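Local coordinates for chromosome partition protein Smc (PDB 3KTA), which is probably required for chromosome condensation and partitioning, this piece being the N-terminal part of its ABC-type ATPase head, at residues A[7-12]-A[45-49]; A[48-53]-A[102-106]; A[97-103]-A[114-118]. All coordinates share one frame; numbering follows the deposited sequence.

The three contacts all reach one antiparallel sheet of the ATPase head; the first two join it to helix 39-49, and the third lies within it. Contact 1 sets strand 3-10 and the turn after it against this helix, which starts at the ATP-binding loop; the Phe12 side chain comes to about 8 Å from the bound bis(adenosine)-5'-pentaphosphate and about 12 Å from the magnesium ion. Contact 2 takes over at the end of that helix, its centre about 7 Å from that of contact 1; the two share Phe48 and Val49. Strand 99-106 carries Ile102 and Arg103 on into contact 3, a hairpin pairing centred about 12 Å from contact 2, about 14 Å from contact 1 and away from the nucleotide.

Contact 1: residues A[7-12]-A[45-49]; sequences LELKGF and AILFV
Leu7, Leu9 and Phe12 pack onto Ala45, Ile46 and Phe48 in a wholly apolar, buried contact between the end of strand 3-10, with the turn that follows it, and the last part of helix 39-49. The short strand and helix segments run at 90° to each other, with axes 10.2 Å apart at closest approach, so side chains from the strand and the turn bridge the gap, Phe12 reaching the helix backbone itself. Three residues converge on Ala45. Phe12 makes the closest approach: with CG anti to its backbone N (chi1 -174°), the ring is thrown forward from the loop and its CZ comes to 3.5 Å from Ala45 CA. The neighbouring ring atom, Phe12 CE2, lies 3.7 Å from Ala45 CB. From the strand, Leu9 brings its branched isopropyl end to the same methyl, CD1 standing 4.0 Å from Ala45 CB. Earlier on the strand, Leu7 crosses Ile46 at about a right angle, with CD1 3.8 Å from Ile46 CG1. One turn of helix beyond Ala45, Phe48 meets Phe12 CE1, which sits over one face of the Phe48 ring, 3.8 Å from its CG. The two rings slide past each other obliquely, their planes 47° apart. Val82 of the adjacent strand 80-87 touches both phenylalanines and extends the hydrophobic layer. Ile46 also packs on Phe89 of the other protein chain. A helix led out of the ATP-binding loop and covered by the antiparallel beta subdomain is characteristic of ABC-type ATPase heads, here that of SMC.

Contact 2: residues A[48-53]-A[102-106]; sequences FVLGGL and IRRRV
Arg104 leaves its strand with CG anti to the backbone N (chi1 -176°) and runs extended as far as NE, which carries its guanidinium along the ring of Phe48 to the end of helix 39-49. Phe48, whose CG is likewise anti to its N (chi1 175°), turns a face to this chain. The methylene comes first: Arg104 CD makes a CH-pi contact 3.5 Å from the centroid of the Phe48 ring, above its centre. The guanidinium then stacks flat over the same ring face, displaced toward the rim near CE1, its plane only 4° from that of the ring and the two centres 4.3 Å apart. Arg104 covers the ring face opposite the one met by Phe12. Beyond the ring, NH1 is gripped by two backbone carbonyls, both in the guanidinium plane and both reached by nearly straight bonds. Arg104 NH1 gives one to Phe48 O at 2.9 Å, on a lone pair, and the other to Gly52 O at 2.8 Å, tilted from the carbonyl plane. Phe48 O accepts a second bond from Gly51 N, part of the Schellman motif that ends the helix with Gly51 at positive phi. Arg104 NE is held by Ser112 OG of the next strand. Apolar contacts flank the arginine: Val106 CG1 lies 3.7 Å from Phe48 CZ, and Val49 CG2 packs 4.1 Å from Ile102 CG2. A buried guanidinium fixed by stacking and by in-plane bonds is probably restrained from turning. Set among carbonyl oxygens at the C-terminal end of a helix, where the dipole is negative, its positive charge is probably stabilised, while it ties the helix end to the sheet.

Contact 3: residues A[97-103]-A[114-118]; sequences EDEVVIR and YWLNG
Arg103 and Trp115 form an antiparallel hydrogen-bonded pair, with Ile102 and Leu116 as the next, non-hydrogen-bonded pair, in the beta hairpin of strands 99-106 and 112-116. Arg103 N binds Trp115 O at 3.0 Å, and Trp115 N returns a bond to Arg103 O. Past Leu116 the strand ends and Asn117 completes the ladder in a mixed way: its N donates to Val101 O at 2.8 Å, while its side-chain OD1, rather than a backbone carbonyl, accepts from Val101 N at 2.8 Å. On the face bearing Arg103 and Trp115, the arginine chain bends at chi3 (57°) and folds its guanidinium over the indole. The planes are 16° apart, and Arg103 CZ stands 3.6 Å from the centroid of the six-membered ring, a cation-pi stack; Glu81 meets Arg103 NH1 in a salt bridge. With an alanine in place of Trp115, the guanidinium would probably lose its flat support and be freer to turn. On the other face, Leu116 CD1 packs 3.9 Å from Val100 CG1. At the turn, a water accepts from Gly118 N and donates to Val101 O, 3.0 Å from each.

Contact 1: residues A[7-12]-A[45-49]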
loop_
_atom_site.group_PDB
_atom_site.type_symbol
_atom_site.label_atom_id
_atom_site.label_comp_id
_atom_site.label_asym_id
_atom_site.label_seq_id
_atom_site.Cartn_x
_atom_site.Cartn_y
_atom_site.Cartn_z
ATOM N N LEU A 7 -8.036 3.629 -12.307
ATOM C CA LEU A 7 -7.744 5.054 -12.200
ATOM C C LEU A 7 -7.773 5.699 -13.582
ATOM O O LEU A 7 -7.461 5.061 -14.592
ATOM C CB LEU A 7 -6.340 5.289 -11.645
ATOM C CG LEU A 7 -6.063 4.903 -10.203
ATOM C CD1 LEU A 7 -4.565 4.852 -9.972
ATOM C CD2 LEU A 7 -6.721 5.908 -9.247
ATOM N N GLU A 8 -8.135 6.971 -13.614
ATOM C CA GLU A 8 -7.984 7.805 -14.805
ATOM C C GLU A 8 -7.159 9.028 -14.421
ATOM O O GLU A 8 -7.545 9.782 -13.528
ATOM C CB GLU A 8 -9.356 8.214 -15.356
ATOM C CG GLU A 8 -10.062 7.072 -16.056
ATOM C CD GLU A 8 -11.462 7.414 -16.511
ATOM O OE1 GLU A 8 -11.959 8.501 -16.156
ATOM O OE2 GLU A 8 -12.065 6.566 -17.196
ATOM N N LEU A 9 -6.008 9.193 -15.076
ATOM C CA LEU A 9 -5.097 10.302 -14.801
ATOM C C LEU A 9 -5.092 11.268 -15.977
ATOM O O LEU A 9 -4.909 10.849 -17.113
ATOM C CB LEU A 9 -3.665 9.789 -14.626
ATOM C CG LEU A 9 -3.280 9.179 -13.274
ATOM C CD1 LEU A 9 -4.142 7.997 -12.920
ATOM C CD2 LEU A 9 -1.789 8.768 -13.305
ATOM N N LYS A 10 -5.252 12.553 -15.692
ATOM C CA LYS A 10 -5.092 13.578 -16.717
ATOM C C LYS A 10 -4.235 14.726 -16.191
ATOM O O LYS A 10 -4.600 15.401 -15.222
ATOM C CB LYS A 10 -6.457 14.102 -17.181
ATOM C CG LYS A 10 -6.329 15.198 -18.252
ATOM C CD LYS A 10 -7.666 15.791 -18.653
ATOM C CE LYS A 10 -7.439 16.968 -19.590
ATOM N NZ LYS A 10 -8.704 17.651 -19.967
ATOM N N GLY A 11 -3.075 14.937 -16.815
ATOM C CA GLY A 11 -2.187 16.009 -16.408
ATOM C C GLY A 11 -1.545 15.752 -15.060
ATOM O O GLY A 11 -1.118 16.682 -14.364
ATOM N N PHE A 12 -1.459 14.474 -14.689
ATOM C CA PHE A 12 -0.966 14.118 -13.370
ATOM C C PHE A 12 0.476 13.614 -13.395
ATOM O O PHE A 12 0.766 12.594 -14.018
ATOM C CB PHE A 12 -1.871 13.070 -12.710
ATOM C CG PHE A 12 -1.491 12.779 -11.296
ATOM C CD1 PHE A 12 -1.952 13.577 -10.269
ATOM C CD2 PHE A 12 -0.611 11.738 -10.992
ATOM C CE1 PHE A 12 -1.575 13.348 -8.968
ATOM C CE2 PHE A 12 -0.226 11.500 -9.685
ATOM C CZ PHE A 12 -0.715 12.292 -8.667
ATOM N N ALA A 45 -1.072 9.015 -7.353
ATOM C CA ALA A 45 -2.409 9.317 -7.886
ATOM C C ALA A 45 -3.478 8.841 -6.914
ATOM O O ALA A 45 -4.494 9.513 -6.708
ATOM C CB ALA A 45 -2.596 8.693 -9.268
ATOM N N ILE A 46 -3.246 7.692 -6.296
ATOM C CA ILE A 46 -4.167 7.167 -5.293
ATOM C C ILE A 46 -4.184 8.042 -4.033
ATOM O O ILE A 46 -5.252 8.402 -3.545
ATOM C CB ILE A 46 -3.841 5.707 -4.950
ATOM C CG1 ILE A 46 -4.010 4.842 -6.204
ATOM C CG2 ILE A 46 -4.713 5.222 -3.767
ATOM C CD1 ILE A 46 -3.483 3.420 -6.039
ATOM N N LEU A 47 -3.007 8.393 -3.516
ATOM C CA LEU A 47 -2.936 9.296 -2.369
ATOM C C LEU A 47 -3.692 10.600 -2.654
ATOM O O LEU A 47 -4.429 11.129 -1.795
ATOM C CB LEU A 47 -1.475 9.641 -2.059
ATOM C CG LEU A 47 -0.619 8.489 -1.536
ATOM C CD1 LEU A 47 0.802 8.977 -1.265
ATOM C CD2 LEU A 47 -1.228 7.917 -0.288
ATOM N N PHE A 48 -3.490 11.120 -3.861
ATOM C CA PHE A 48 -4.056 12.412 -4.258
ATOM C C PHE A 48 -5.576 12.374 -4.306
ATOM O O PHE A 48 -6.253 13.217 -3.700
ATOM C CB PHE A 48 -3.498 12.788 -5.629
ATOM C CG PHE A 48 -4.092 14.034 -6.217
ATOM C CD1 PHE A 48 -3.719 15.279 -5.749
ATOM C CD2 PHE A 48 -4.989 13.950 -7.269
ATOM C CE1 PHE A 48 -4.257 16.440 -6.319
ATOM C CE2 PHE A 48 -5.517 15.099 -7.844
ATOM C CZ PHE A 48 -5.145 16.335 -7.364
ATOM N N VAL A 49 -6.115 11.392 -5.021
ATOM C CA VAL A 49 -7.565 11.342 -5.226
ATOM C C VAL A 49 -8.316 11.014 -3.935
ATOM O O VAL A 49 -9.486 11.383 -3.783
ATOM C CB VAL A 49 -7.941 10.371 -6.370
ATOM C CG1 VAL A 49 -7.710 8.918 -5.950
ATOM C CG2 VAL A 49 -9.390 10.614 -6.814
#

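Contact 2: residues A[48-53]-A[102-106]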
loop_
_atom_site.group_PDB
_atom_site.type_symbol
_atom_site.label_atom_id
_atom_site.label_comp_id
_atom_site.label_asym_id
_atom_site.label_seq_id
_atom_site.Cartn_x
_atom_site.Cartn_y
_atom_site.Cartn_z
ATOM N N PHE A 48 -3.490 11.120 -3.861
ATOM C CA PHE A 48 -4.056 12.412 -4.258
ATOM C C PHE A 48 -5.576 12.374 -4.306
ATOM O O PHE A 48 -6.253 13.217 -3.700
ATOM C CB PHE A 48 -3.498 12.788 -5.629
ATOM C CG PHE A 48 -4.092 14.034 -6.217
ATOM C CD1 PHE A 48 -3.719 15.279 -5.749
ATOM C CD2 PHE A 48 -4.989 13.950 -7.269
ATOM C CE1 PHE A 48 -4.257 16.440 -6.319
ATOM C CE2 PHE A 48 -5.517 15.099 -7.844
ATOM C CZ PHE A 48 -5.145 16.335 -7.364
ATOM N N VAL A 49 -6.115 11.392 -5.021
ATOM C CA VAL A 49 -7.565 11.342 -5.226
ATOM C C VAL A 49 -8.316 11.014 -3.935
ATOM O O VAL A 49 -9.486 11.383 -3.783
ATOM C CB VAL A 49 -7.941 10.371 -6.370
ATOM C CG1 VAL A 49 -7.710 8.918 -5.950
ATOM C CG2 VAL A 49 -9.390 10.614 -6.814
ATOM N N LEU A 50 -7.641 10.363 -2.988
ATOM C CA LEU A 50 -8.252 10.022 -1.702
ATOM C C LEU A 50 -8.083 11.141 -0.677
ATOM O O LEU A 50 -8.359 10.963 0.514
ATOM C CB LEU A 50 -7.683 8.706 -1.155
ATOM C CG LEU A 50 -7.916 7.489 -2.049
ATOM C CD1 LEU A 50 -7.345 6.224 -1.392
ATOM C CD2 LEU A 50 -9.389 7.314 -2.393
ATOM N N GLY A 51 -7.607 12.289 -1.145
ATOM C CA GLY A 51 -7.671 13.501 -0.340
ATOM C C GLY A 51 -6.375 13.948 0.296
ATOM O O GLY A 51 -6.381 14.819 1.169
ATOM N N GLY A 52 -5.261 13.369 -0.140
ATOM C CA GLY A 52 -3.966 13.713 0.420
ATOM C C GLY A 52 -3.721 15.211 0.465
ATOM O O GLY A 52 -3.824 15.900 -0.548
ATOM N N LEU A 53 -3.374 15.713 1.646
ATOM C CA LEU A 53 -3.108 17.138 1.814
ATOM C C LEU A 53 -1.618 17.431 1.927
ATOM O O LEU A 53 -1.215 18.594 1.945
ATOM C CB LEU A 53 -3.823 17.684 3.055
ATOM C CG LEU A 53 -5.337 17.896 2.986
ATOM C CD1 LEU A 53 -5.806 18.593 4.250
ATOM C CD2 LEU A 53 -5.720 18.705 1.754
ATOM N N ILE A 102 -14.778 8.780 -7.396
ATOM C CA ILE A 102 -14.288 9.992 -6.764
ATOM C C ILE A 102 -13.284 10.656 -7.705
ATOM O O ILE A 102 -12.438 9.980 -8.295
ATOM C CB ILE A 102 -13.631 9.689 -5.412
ATOM C CG1 ILE A 102 -14.669 9.148 -4.425
ATOM C CG2 ILE A 102 -12.955 10.922 -4.857
ATOM C CD1 ILE A 102 -14.057 8.576 -3.148
ATOM N N ARG A 103 -13.400 11.972 -7.872
ATOM C CA ARG A 103 -12.497 12.706 -8.752
ATOM C C ARG A 103 -11.964 13.912 -8.002
ATOM O O ARG A 103 -12.704 14.564 -7.267
ATOM C CB ARG A 103 -13.218 13.169 -10.028
ATOM C CG ARG A 103 -12.348 13.998 -10.961
ATOM C CD ARG A 103 -12.817 13.877 -12.408
ATOM N NE ARG A 103 -14.211 14.277 -12.580
ATOM C CZ ARG A 103 -14.597 15.464 -13.043
ATOM N NH1 ARG A 103 -13.696 16.383 -13.371
ATOM N NH2 ARG A 103 -15.894 15.732 -13.173
ATOM N N ARG A 104 -10.677 14.195 -8.187
ATOM C CA ARG A 104 -10.054 15.380 -7.625
ATOM C C ARG A 104 -9.274 16.090 -8.717
ATOM O O ARG A 104 -8.536 15.462 -9.487
ATOM C CB ARG A 104 -9.108 15.035 -6.474
ATOM C CG ARG A 104 -8.527 16.260 -5.803
ATOM C CD ARG A 104 -7.460 15.889 -4.784
ATOM N NE ARG A 104 -6.840 17.064 -4.164
ATOM C CZ ARG A 104 -5.956 16.995 -3.175
ATOM N NH1 ARG A 104 -5.587 15.807 -2.702
ATOM N NH2 ARG A 104 -5.432 18.107 -2.656
ATOM N N ARG A 105 -9.433 17.404 -8.777
ATOM C CA ARG A 105 -8.692 18.198 -9.747
ATOM C C ARG A 105 -7.978 19.313 -8.991
ATOM O O ARG A 105 -8.589 19.995 -8.171
ATOM C CB ARG A 105 -9.656 18.775 -10.791
ATOM C CG ARG A 105 -9.008 19.677 -11.816
ATOM C CD ARG A 105 -10.055 20.292 -12.738
ATOM N NE ARG A 105 -10.702 19.320 -13.609
ATOM C CZ ARG A 105 -11.584 19.646 -14.550
ATOM N NH1 ARG A 105 -11.920 20.915 -14.716
ATOM N NH2 ARG A 105 -12.136 18.712 -15.311
ATOM N N VAL A 106 -6.683 19.489 -9.238
ATOM C CA VAL A 106 -5.950 20.595 -8.627
ATOM C C VAL A 106 -5.493 21.573 -9.702
ATOM O O VAL A 106 -5.043 21.169 -10.769
ATOM C CB VAL A 106 -4.723 20.116 -7.819
ATOM C CG1 VAL A 106 -3.712 19.448 -8.736
ATOM C CG2 VAL A 106 -4.090 21.284 -7.086
#

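Contact 3: residues A[97-103]-A[114-118]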
loop_
_atom_site.group_PDB
_atom_site.type_symbol
_atom_site.label_atom_id
_atom_site.label_comp_id
_atom_site.label_asym_id
_atom_site.label_seq_id
_atom_site.Cartn_x
_atom_site.Cartn_y
_atom_site.Cartn_z
ATOM N N GLU A 97 -25.050 2.474 -4.479
ATOM C CA GLU A 97 -24.640 2.304 -5.867
ATOM C C GLU A 97 -23.554 1.245 -5.977
ATOM O O GLU A 97 -22.695 1.153 -5.097
ATOM C CB GLU A 97 -24.080 3.618 -6.408
ATOM C CG GLU A 97 -25.072 4.766 -6.407
ATOM C CD GLU A 97 -26.117 4.633 -7.490
ATOM O OE1 GLU A 97 -25.871 3.893 -8.461
ATOM O OE2 GLU A 97 -27.184 5.275 -7.369
ATOM N N ASP A 98 -23.584 0.467 -7.054
ATOM C CA ASP A 98 -22.538 -0.531 -7.307
ATOM C C ASP A 98 -21.198 0.071 -7.694
ATOM O O ASP A 98 -20.178 -0.618 -7.646
ATOM C CB ASP A 98 -22.957 -1.485 -8.423
ATOM C CG ASP A 98 -24.031 -2.448 -7.995
ATOM O OD1 ASP A 98 -24.313 -2.540 -6.781
ATOM O OD2 ASP A 98 -24.585 -3.124 -8.887
ATOM N N GLU A 99 -21.205 1.335 -8.111
ATOM C CA GLU A 99 -19.970 2.030 -8.460
ATOM C C GLU A 99 -19.885 3.333 -7.684
ATOM O O GLU A 99 -20.866 4.083 -7.598
ATOM C CB GLU A 99 -19.925 2.314 -9.963
ATOM C CG GLU A 99 -18.675 3.062 -10.420
ATOM C CD GLU A 99 -18.764 3.486 -11.877
ATOM O OE1 GLU A 99 -19.474 4.473 -12.177
ATOM O OE2 GLU A 99 -18.131 2.824 -12.721
ATOM N N VAL A 100 -18.720 3.598 -7.096
ATOM C CA VAL A 100 -18.461 4.867 -6.432
ATOM C C VAL A 100 -17.265 5.504 -7.109
ATOM O O VAL A 100 -16.178 4.921 -7.113
ATOM C CB VAL A 100 -18.165 4.681 -4.929
ATOM C CG1 VAL A 100 -17.652 5.984 -4.296
ATOM C CG2 VAL A 100 -19.418 4.159 -4.193
ATOM N N VAL A 101 -17.469 6.686 -7.689
ATOM C CA VAL A 101 -16.418 7.359 -8.453
ATOM C C VAL A 101 -16.058 8.630 -7.709
ATOM O O VAL A 101 -16.924 9.473 -7.428
ATOM C CB VAL A 101 -16.892 7.725 -9.888
ATOM C CG1 VAL A 101 -15.745 8.372 -10.707
ATOM C CG2 VAL A 101 -17.420 6.494 -10.618
ATOM N N ILE A 102 -14.778 8.780 -7.396
ATOM C CA ILE A 102 -14.288 9.992 -6.764
ATOM C C ILE A 102 -13.284 10.656 -7.705
ATOM O O ILE A 102 -12.438 9.980 -8.295
ATOM C CB ILE A 102 -13.631 9.689 -5.412
ATOM C CG1 ILE A 102 -14.669 9.148 -4.425
ATOM C CG2 ILE A 102 -12.955 10.922 -4.857
ATOM C CD1 ILE A 102 -14.057 8.576 -3.148
ATOM N N ARG A 103 -13.400 11.972 -7.872
ATOM C CA ARG A 103 -12.497 12.706 -8.752
ATOM C C ARG A 103 -11.964 13.912 -8.002
ATOM O O ARG A 103 -12.704 14.564 -7.267
ATOM C CB ARG A 103 -13.218 13.169 -10.028
ATOM C CG ARG A 103 -12.348 13.998 -10.961
ATOM C CD ARG A 103 -12.817 13.877 -12.408
ATOM N NE ARG A 103 -14.211 14.277 -12.580
ATOM C CZ ARG A 103 -14.597 15.464 -13.043
ATOM N NH1 ARG A 103 -13.696 16.383 -13.371
ATOM N NH2 ARG A 103 -15.894 15.732 -13.173
ATOM N N TYR A 114 -13.566 18.668 -6.102
ATOM C CA TYR A 114 -13.869 17.250 -5.945
ATOM C C TYR A 114 -15.249 16.893 -6.509
ATOM O O TYR A 114 -16.166 17.726 -6.513
ATOM C CB TYR A 114 -13.868 16.866 -4.459
ATOM C CG TYR A 114 -12.517 16.859 -3.776
ATOM C CD1 TYR A 114 -11.982 18.022 -3.239
ATOM C CD2 TYR A 114 -11.792 15.681 -3.642
ATOM C CE1 TYR A 114 -10.747 18.018 -2.604
ATOM C CE2 TYR A 114 -10.553 15.669 -2.994
ATOM C CZ TYR A 114 -10.045 16.837 -2.483
ATOM O OH TYR A 114 -8.828 16.831 -1.844
ATOM N N TRP A 115 -15.394 15.652 -6.969
ATOM C CA TRP A 115 -16.682 15.106 -7.402
ATOM C C TRP A 115 -16.868 13.747 -6.757
ATOM O O TRP A 115 -15.907 13.002 -6.585
ATOM C CB TRP A 115 -16.744 14.909 -8.918
ATOM C CG TRP A 115 -16.697 16.164 -9.739
ATOM C CD1 TRP A 115 -17.743 16.747 -10.393
ATOM C CD2 TRP A 115 -15.549 16.973 -10.017
ATOM N NE1 TRP A 115 -17.317 17.874 -11.059
ATOM C CE2 TRP A 115 -15.974 18.037 -10.838
ATOM C CE3 TRP A 115 -14.200 16.902 -9.652
ATOM C CZ2 TRP A 115 -15.099 19.023 -11.293
ATOM C CZ3 TRP A 115 -13.336 17.876 -10.098
ATOM C CH2 TRP A 115 -13.786 18.926 -10.916
ATOM N N LEU A 116 -18.108 13.438 -6.395
ATOM C CA LEU A 116 -18.485 12.127 -5.910
ATOM C C LEU A 116 -19.659 11.657 -6.756
ATOM O O LEU A 116 -20.697 12.324 -6.819
ATOM C CB LEU A 116 -18.877 12.183 -4.431
ATOM C CG LEU A 116 -19.542 10.939 -3.849
ATOM C CD1 LEU A 116 -18.572 9.746 -3.843
ATOM C CD2 LEU A 116 -20.050 11.223 -2.430
ATOM N N ASN A 117 -19.489 10.540 -7.443
ATOM C CA ASN A 117 -20.525 10.045 -8.340
ATOM C C ASN A 117 -21.093 11.107 -9.283
ATOM O O ASN A 117 -22.302 11.185 -9.503
ATOM C CB ASN A 117 -21.638 9.341 -7.561
ATOM C CG ASN A 117 -21.182 8.008 -6.998
ATOM O OD1 ASN A 117 -20.136 7.498 -7.391
ATOM N ND2 ASN A 117 -21.964 7.435 -6.082
ATOM N N GLY A 118 -20.203 11.919 -9.837
ATOM C CA GLY A 118 -20.573 12.828 -10.901
ATOM C C GLY A 118 -21.183 14.117 -10.404
ATOM O O GLY A 118 -21.628 14.937 -11.210
HETATM O O HOH W 1 -17.252 11.594 -9.557
#